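PDB 4ZNJ: phage terminase large subunit from Thermus phage P7426, which probably acts as an ATP-driven motor that moves viral DNA into empty capsids and as an endonuclease that cuts the genome, this chain being the N-terminal ATPase domain. Local coordinates for residues Q67-A72 with D141-A146; I71-D76 with A156-F161. The protein carries 1 engineered substitution. All coordinates share one frame; numbering follows the deposited sequence.

Interaction 1: Q67-A72 with D141-A146; sequences QGWIIA and DNLAGA. Engineered in segment 141-146: Ala144 (natural residue Arg).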
loop_
_atom_site.group_PDB
_atom_site.type_symbol
_atom_site.label_atom_id
_atom_site.label_comp_id
_atom_site.label_asym_id
_atom_site.label_seq_id
_atom_site.Cartn_x
_atom_site.Cartn_y
_atom_site.Cartn_z
ATOM N N GLN A 67 4.030 11.013 -8.537
ATOM C CA GLN A 67 3.194 11.550 -7.466
ATOM C C GLN A 67 2.244 10.481 -6.975
ATOM O O GLN A 67 1.573 9.822 -7.772
ATOM C CB GLN A 67 2.419 12.778 -7.946
ATOM C CG GLN A 67 3.322 13.880 -8.459
ATOM C CD GLN A 67 2.561 15.065 -8.985
ATOM O OE1 GLN A 67 1.618 14.923 -9.766
ATOM N NE2 GLN A 67 2.963 16.255 -8.559
ATOM N N GLY A 68 2.189 10.309 -5.660
ATOM C CA GLY A 68 1.357 9.284 -5.070
ATOM C C GLY A 68 0.694 9.726 -3.790
ATOM O O GLY A 68 1.120 10.689 -3.157
ATOM N N TRP A 69 -0.364 9.009 -3.426
ATOM C CA TRP A 69 -1.069 9.219 -2.169
ATOM C C TRP A 69 -1.122 7.927 -1.372
ATOM O O TRP A 69 -1.136 6.834 -1.952
ATOM C CB TRP A 69 -2.498 9.693 -2.408
ATOM C CG TRP A 69 -2.641 11.099 -2.847
ATOM C CD1 TRP A 69 -1.646 11.984 -3.135
ATOM C CD2 TRP A 69 -3.870 11.799 -3.038
ATOM N NE1 TRP A 69 -2.181 13.196 -3.499
ATOM C CE2 TRP A 69 -3.547 13.107 -3.447
ATOM C CE3 TRP A 69 -5.213 11.444 -2.906
ATOM C CZ2 TRP A 69 -4.519 14.060 -3.728
ATOM C CZ3 TRP A 69 -6.173 12.387 -3.176
ATOM C CH2 TRP A 69 -5.826 13.681 -3.585
ATOM N N ILE A 70 -1.154 8.061 -0.049
ATOM C CA ILE A 70 -1.647 6.992 0.804
ATOM C C ILE A 70 -2.860 7.519 1.539
ATOM O O ILE A 70 -2.805 8.557 2.193
ATOM C CB ILE A 70 -0.574 6.459 1.804
ATOM C CG1 ILE A 70 -1.121 5.262 2.594
ATOM C CG2 ILE A 70 -0.067 7.527 2.743
ATOM C CD1 ILE A 70 -1.898 5.622 3.889
ATOM N N ILE A 71 -3.965 6.798 1.422
ATOM C CA ILE A 71 -5.196 7.218 2.061
ATOM C C ILE A 71 -5.691 6.113 2.978
ATOM O O ILE A 71 -5.546 4.926 2.681
ATOM C CB ILE A 71 -6.273 7.608 1.024
ATOM C CG1 ILE A 71 -7.607 7.861 1.720
ATOM C CG2 ILE A 71 -6.419 6.542 -0.028
ATOM C CD1 ILE A 71 -8.609 8.581 0.870
ATOM N N ALA A 72 -6.231 6.527 4.118
ATOM C CA ALA A 72 -6.806 5.621 5.098
ATOM C C ALA A 72 -8.105 6.232 5.625
ATOM O O ALA A 72 -8.425 7.372 5.303
ATOM C CB ALA A 72 -5.820 5.366 6.222
ATOM N N ASP A 141 -13.106 16.663 1.691
ATOM C CA ASP A 141 -12.829 17.980 1.145
ATOM C C ASP A 141 -11.367 18.131 0.750
ATOM O O ASP A 141 -11.051 18.786 -0.240
ATOM C CB ASP A 141 -13.218 19.053 2.157
ATOM C CG ASP A 141 -14.679 18.965 2.564
ATOM O OD1 ASP A 141 -15.412 18.140 1.976
ATOM O OD2 ASP A 141 -15.101 19.724 3.464
ATOM N N ASN A 142 -10.475 17.513 1.515
ATOM C CA ASN A 142 -9.051 17.588 1.216
ATOM C C ASN A 142 -8.629 16.643 0.097
ATOM O O ASN A 142 -7.440 16.508 -0.187
ATOM C CB ASN A 142 -8.233 17.297 2.474
ATOM C CG ASN A 142 -7.617 18.546 3.067
ATOM O OD1 ASN A 142 -7.202 19.450 2.344
ATOM N ND2 ASN A 142 -7.555 18.604 4.390
ATOM N N LEU A 143 -9.600 16.000 -0.543
ATOM C CA LEU A 143 -9.311 15.129 -1.677
ATOM C C LEU A 143 -9.582 15.821 -3.005
ATOM O O LEU A 143 -10.244 15.270 -3.882
ATOM C CB LEU A 143 -10.127 13.843 -1.589
ATOM C CG LEU A 143 -9.825 12.977 -0.368
ATOM C CD1 LEU A 143 -10.775 11.811 -0.316
ATOM C CD2 LEU A 143 -8.389 12.481 -0.393
ATOM N N ALA A 144 -9.069 17.037 -3.148
ATOM C CA ALA A 144 -9.035 17.692 -4.447
ATOM C C ALA A 144 -8.011 16.967 -5.304
ATOM O O ALA A 144 -6.897 16.694 -4.856
ATOM C CB ALA A 144 -8.688 19.160 -4.310
ATOM N N GLY A 145 -8.389 16.655 -6.536
ATOM C CA GLY A 145 -7.608 15.755 -7.364
ATOM C C GLY A 145 -6.171 16.163 -7.642
ATOM O O GLY A 145 -5.806 17.341 -7.571
ATOM N N ALA A 146 -5.355 15.158 -7.949
ATOM C CA ALA A 146 -4.001 15.356 -8.458
ATOM C C ALA A 146 -3.715 14.247 -9.455
ATOM O O ALA A 146 -4.328 13.188 -9.385
ATOM C CB ALA A 146 -2.983 15.343 -7.331
#

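Interaction 2: I71-D76 with A156-F161; sequences IAPTYD and AAMIPF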
loop_
_atom_site.group_PDB
_atom_site.type_symbol
_atom_site.label_atom_id
_atom_site.label_comp_id
_atom_site.label_asym_id
_atom_site.label_seq_id
_atom_site.Cartn_x
_atom_site.Cartn_y
_atom_site.Cartn_z
ATOM N N ILE A 71 -3.965 6.798 1.422
ATOM C CA ILE A 71 -5.196 7.218 2.061
ATOM C C ILE A 71 -5.691 6.113 2.978
ATOM O O ILE A 71 -5.546 4.926 2.681
ATOM C CB ILE A 71 -6.273 7.608 1.024
ATOM C CG1 ILE A 71 -7.607 7.861 1.720
ATOM C CG2 ILE A 71 -6.419 6.542 -0.028
ATOM C CD1 ILE A 71 -8.609 8.581 0.870
ATOM N N ALA A 72 -6.231 6.527 4.118
ATOM C CA ALA A 72 -6.806 5.621 5.098
ATOM C C ALA A 72 -8.105 6.232 5.625
ATOM O O ALA A 72 -8.425 7.372 5.303
ATOM C CB ALA A 72 -5.820 5.366 6.222
ATOM N N PRO A 73 -8.877 5.469 6.412
ATOM C CA PRO A 73 -10.124 6.017 6.949
ATOM C C PRO A 73 -9.918 7.290 7.765
ATOM O O PRO A 73 -10.774 8.171 7.737
ATOM C CB PRO A 73 -10.647 4.875 7.819
ATOM C CG PRO A 73 -10.147 3.662 7.151
ATOM C CD PRO A 73 -8.778 4.020 6.659
ATOM N N THR A 74 -8.789 7.386 8.458
ATOM C CA THR A 74 -8.482 8.542 9.291
ATOM C C THR A 74 -7.058 9.033 9.084
ATOM O O THR A 74 -6.192 8.281 8.636
ATOM C CB THR A 74 -8.662 8.211 10.763
ATOM O OG1 THR A 74 -7.691 7.235 11.161
ATOM C CG2 THR A 74 -10.046 7.661 11.001
ATOM N N TYR A 75 -6.816 10.294 9.426
ATOM C CA TYR A 75 -5.481 10.874 9.321
ATOM C C TYR A 75 -4.498 10.157 10.243
ATOM O O TYR A 75 -3.304 10.113 9.970
ATOM C CB TYR A 75 -5.516 12.380 9.642
ATOM C CG TYR A 75 -5.641 13.272 8.417
ATOM C CD1 TYR A 75 -4.834 13.068 7.299
ATOM C CD2 TYR A 75 -6.563 14.309 8.371
ATOM C CE1 TYR A 75 -4.940 13.869 6.174
ATOM C CE2 TYR A 75 -6.675 15.121 7.243
ATOM C CZ TYR A 75 -5.860 14.889 6.149
ATOM O OH TYR A 75 -5.953 15.677 5.023
ATOM N N ASP A 76 -5.007 9.582 11.326
ATOM C CA ASP A 76 -4.164 8.870 12.275
ATOM C C ASP A 76 -3.688 7.537 11.720
ATOM O O ASP A 76 -2.567 7.114 11.978
ATOM C CB ASP A 76 -4.914 8.645 13.583
ATOM C CG ASP A 76 -5.375 9.941 14.220
ATOM O OD1 ASP A 76 -4.750 10.990 13.955
ATOM O OD2 ASP A 76 -6.358 9.909 14.990
ATOM N N ALA A 156 -8.750 -0.563 3.314
ATOM C CA ALA A 156 -9.628 -0.188 2.212
ATOM C C ALA A 156 -11.096 -0.606 2.417
ATOM O O ALA A 156 -12.008 0.068 1.955
ATOM C CB ALA A 156 -9.090 -0.785 0.920
ATOM N N ALA A 157 -11.325 -1.715 3.109
ATOM C CA ALA A 157 -12.680 -2.213 3.304
ATOM C C ALA A 157 -13.503 -1.265 4.192
ATOM O O ALA A 157 -14.735 -1.347 4.223
ATOM C CB ALA A 157 -12.638 -3.615 3.899
ATOM N N MET A 158 -12.823 -0.361 4.895
ATOM C CA MET A 158 -13.494 0.624 5.746
ATOM C C MET A 158 -13.566 2.003 5.092
ATOM O O MET A 158 -14.086 2.943 5.686
ATOM C CB MET A 158 -12.788 0.739 7.095
ATOM C CG MET A 158 -13.159 -0.357 8.080
ATOM S SD MET A 158 -12.007 -0.449 9.469
ATOM C CE MET A 158 -12.061 1.225 10.107
ATOM N N ILE A 159 -13.030 2.123 3.880
ATOM C CA ILE A 159 -13.172 3.345 3.085
ATOM C C ILE A 159 -14.395 3.223 2.152
ATOM O O ILE A 159 -14.523 2.243 1.418
ATOM C CB ILE A 159 -11.895 3.623 2.254
ATOM C CG1 ILE A 159 -10.712 3.932 3.180
ATOM C CG2 ILE A 159 -12.107 4.798 1.295
ATOM C CD1 ILE A 159 -9.356 3.857 2.500
ATOM N N PRO A 160 -15.299 4.213 2.178
ATOM C CA PRO A 160 -16.452 4.124 1.271
ATOM C C PRO A 160 -16.028 4.050 -0.198
ATOM O O PRO A 160 -15.178 4.839 -0.648
ATOM C CB PRO A 160 -17.228 5.428 1.533
ATOM C CG PRO A 160 -16.697 5.967 2.824
ATOM C CD PRO A 160 -15.271 5.491 2.910
ATOM N N PHE A 161 -16.637 3.130 -0.935
ATOM C CA PHE A 161 -16.370 2.981 -2.357
ATOM C C PHE A 161 -16.353 4.303 -3.125
ATOM O O PHE A 161 -15.567 4.466 -4.054
ATOM C CB PHE A 161 -17.408 2.060 -3.000
ATOM C CG PHE A 161 -17.102 1.737 -4.430
ATOM C CD1 PHE A 161 -15.927 1.086 -4.762
ATOM C CD2 PHE A 161 -17.975 2.085 -5.438
ATOM C CE1 PHE A 161 -15.633 0.795 -6.068
ATOM C CE2 PHE A 161 -17.684 1.788 -6.748
ATOM C CZ PHE A 161 -16.512 1.142 -7.062
#

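Interaction 1: Q67-A72 with D141-A146
Trp69 and Ile71, from one face of strand 67-72, meet the loop 141-146 through apolar contacts. The six-membered part of the indole carries most of them. Trp69 CZ3 lies 3.6 Å from Leu143 CD2, and Trp69 CZ2 is 4.1 Å from Ala146 CB; both methyls come at a slant to the ring. The Trp69 side chain leaves the strand toward the loop, and CG anti to the carbonyl carbon (chi1 -74°) lays the indole beside its own backbone N. Two residues on, Ile71 places CG1 anti to its backbone N (chi1 172°) and runs on extended, which brings CD1 to 4.1 Å from Leu143 CD1. The two side chains cross at about a right angle, and Leu143 CD2 sits against both Trp69 and Ile71.

The polar group of the loop that reaches the indole does so in plane: Ala144 O stands off the ring edge, 3.4 Å from Trp69 CH2. Ala144 is an engineered residue, arginine in nature; its methyl is directed away from the strand, and it meets the tryptophan through backbone alone. No hydrogen bond joins the two segments.

Lys135 of the neighbouring strand bridges them indirectly, making a cation-pi contact with Trp69 while its NZ is hydrogen-bonded to Asn142 O. On the same face, Val163 of helix 161-175 touches both Ile71 and Leu143, whereas Ile70 packs on helix 75-92 across the sheet. Strand 67-72 runs between strands 126-136 and 150-153, the latter part of the predicted Walker B motif. The side chain of Ile71 is about 7 Å from that of Asp154, which binds magnesium in another structure of this protein; the loop covers Trp69 and Ile71 on one face of the central sheet of a P-loop NTPase fold.

Interaction 2: I71-D76 with A156-F161
Pro73 and Ile159 pack against each other just past the ends of two adjacent parallel strands of the P-loop NTPase sheet, where the chain leaves strand 67-72 on one side and the predicted Walker B strand on the other. The tight part is apolar and buried on the isoleucine side. Ile159 CG1 lies over one face of the Pro73 ring, 4.0 Å from both Pro73 CD and Pro73 CG, the two side chains crossing at about a right angle. Because CG1 is anti to the carbonyl carbon (chi1 -66°) and the chain then extends, Ile159 CD1 comes alongside the strand end, 4.0 Å from both Ile71 O and Ala72 CA and 4.4 Å from Ile71 CG1.

Toward solvent the contact thins. Exposed Met158 has its CB 3.9 Å from Pro73 CG, and the bend at chi3 (55°) brings the terminal Met158 CE back to a looser 4.3 Å from the same Pro73 CG. Thr74 turns instead to its own helix, as N-cap of helix 75-92, with OG1 hydrogen-bonded to Gln77 N.

The side chain of Pro73 is about 4 Å from that of the predicted catalytic Glu155. The side chain of Ala72 is about 4 Å from that of Asp154, a magnesium-binding residue although no metal is bound here. The contact thus probably lines one side of the ATPase site. No hydrogen bond crosses between the segments, but the 3-10 turn that presents Ile159 is closed within its own segment, Ile159 N donating to Ala156 O at 3.0 Å.

Overall arrangement
From the N terminus, strand 67-72 opens both contacts and runs through Pro73 into helix 75-92. The chain then builds strands 99-104, 109-115 and 126-136 before loop 141-146 returns to the strand, closing interaction 1 over 68 intervening residues. Strand 150-153 follows, and segment 156-161 closes interaction 2 over 79. The closures are staggered and cross: the second starts within the first and ends beyond it. Ile71 serves both, its CD1 meeting Leu143 and its CG1 meeting Ile159, and Tyr75 packs on Asn142 between them. Together they tie strand 67-72 and its exit to the loops on either side of strand 150-153.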